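Capsid protein (Macrobrachium rosenbergii nodavirus, PDB 5YKU) builds the viral capsid, its protruding domain, the part crystallised here with zinc ions, forming dimeric spikes on the particle surface. Local coordinates at residues 89-92 with 93-97. Sequence-based numbering, arbitrary orientation.
Sequences QANS and IGEAT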
loop_
_atom_site.group_PDB
_atom_site.type_symbol
_atom_site.label_atom_id
_atom_site.label_comp_id
_atom_site.label_asym_id
_atom_site.label_seq_id
_atom_site.Cartn_x
_atom_site.Cartn_y
_atom_site.Cartn_z
ATOM N N GLN A 89 -0.160 11.991 -2.037
ATOM C CA GLN A 89 0.138 12.992 -1.044
ATOM C C GLN A 89 -0.768 12.715 0.142
ATOM O O GLN A 89 -1.971 12.488 -0.025
ATOM C CB GLN A 89 -0.126 14.387 -1.595
ATOM C CG GLN A 89 0.222 15.554 -0.688
ATOM C CD GLN A 89 0.078 16.835 -1.487
ATOM O OE1 GLN A 89 0.324 16.867 -2.680
ATOM N NE2 GLN A 89 -0.576 17.737 -0.891
ATOM N N ALA A 90 -0.186 12.650 1.347
ATOM C CA ALA A 90 -1.012 12.547 2.571
ATOM C C ALA A 90 -1.885 13.815 2.650
ATOM O O ALA A 90 -1.481 14.909 2.276
ATOM C CB ALA A 90 -0.184 12.394 3.826
ATOM N N ASN A 91 -3.068 13.621 3.250
ATOM C CA ASN A 91 -3.995 14.759 3.458
ATOM C C ASN A 91 -3.503 15.600 4.622
ATOM O O ASN A 91 -2.450 15.384 5.211
ATOM C CB ASN A 91 -5.412 14.228 3.535
ATOM C CG ASN A 91 -5.698 13.528 4.817
ATOM O OD1 ASN A 91 -4.914 13.539 5.772
ATOM N ND2 ASN A 91 -6.864 12.875 4.829
ATOM N N SER A 92 -4.387 16.608 4.929
ATOM C CA SER A 92 -4.016 17.600 5.925
ATOM C C SER A 92 -3.948 17.055 7.369
ATOM O O SER A 92 -3.426 17.712 8.234
ATOM C CB SER A 92 -5.050 18.737 5.963
ATOM O OG SER A 92 -6.320 18.271 6.301
ATOM N N ILE A 93 -4.442 15.829 7.578
ATOM C CA ILE A 93 -4.456 15.161 8.869
ATOM C C ILE A 93 -3.494 13.953 8.840
ATOM O O ILE A 93 -3.491 13.132 9.742
ATOM C CB ILE A 93 -5.845 14.796 9.363
ATOM C CG1 ILE A 93 -6.608 13.852 8.477
ATOM C CG2 ILE A 93 -6.624 16.095 9.596
ATOM C CD1 ILE A 93 -7.764 13.163 9.230
ATOM N N GLY A 94 -2.617 13.835 7.841
ATOM C CA GLY A 94 -1.637 12.782 7.835
ATOM C C GLY A 94 -2.121 11.433 7.424
ATOM O O GLY A 94 -1.496 10.464 7.831
ATOM N N GLU A 95 -3.142 11.346 6.626
ATOM C CA GLU A 95 -3.715 10.123 6.204
ATOM C C GLU A 95 -3.853 10.027 4.704
ATOM O O GLU A 95 -3.871 10.997 3.967
ATOM C CB GLU A 95 -5.094 9.945 6.895
ATOM C CG GLU A 95 -5.059 9.941 8.398
ATOM C CD GLU A 95 -6.350 9.318 9.026
ATOM O OE1 GLU A 95 -7.346 9.301 8.407
ATOM O OE2 GLU A 95 -6.105 8.916 10.136
ATOM N N ALA A 96 -4.091 8.771 4.265
ATOM C CA ALA A 96 -4.487 8.528 2.888
ATOM C C ALA A 96 -5.392 7.330 2.862
ATOM O O ALA A 96 -5.101 6.334 3.525
ATOM C CB ALA A 96 -3.258 8.351 1.999
ATOM N N THR A 97 -6.454 7.402 2.105
ATOM C CA THR A 97 -7.410 6.338 1.999
ATOM C C THR A 97 -7.183 5.572 0.726
ATOM O O THR A 97 -7.012 6.132 -0.350
ATOM C CB THR A 97 -8.834 6.875 1.985
ATOM O OG1 THR A 97 -9.091 7.582 3.220
ATOM C CG2 THR A 97 -9.881 5.784 1.849
HETATM O O HOH W 1 -8.423 10.827 6.474
#
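With chi1 at 74°, the CG of Asn91 sits between its own backbone N and carbonyl carbon, and a chi2 of 9° leaves OD1 almost eclipsing CA, turned toward the N-H groups of Ile93 and Glu95. The setting is a type I beta turn with a G1 beta bulge, Asn91 to Glu95, in the loop leading from strand 81-89 to strand 96-104, two strands of the antiparallel sheet that are not neighbours in it. Gly94 N closes the turn on Asn91 O at 3.1 Å, and Asn91 N returns a nearly straight bond to Glu95 O, 2.8 Å long. Gly94 supplies the positive phi of the bulge, which would press a side chain against the preceding carbonyl. An Asx turn is superposed: OD1 takes Ile93 N at 3.0 Å, the more bent bond, and Glu95 N as second donor at 2.9 Å. The donors approach from opposite faces of the amide, well out of its plane and off the lone pairs, which should hold its rotation. Ile93 CG1 lies 3.2 Å from Asn91 OD1, the side chains crossing at a slant. The carboxylate of Glu95 leads away from the turn, its OE2 binding a zinc ion and hydrogen-bonding to Thr34 OG1. Its other oxygen is tied back through one water, which accepts from Asn91 ND2 at 3.1 Å and donates to Glu95 OE1 at 2.7 Å.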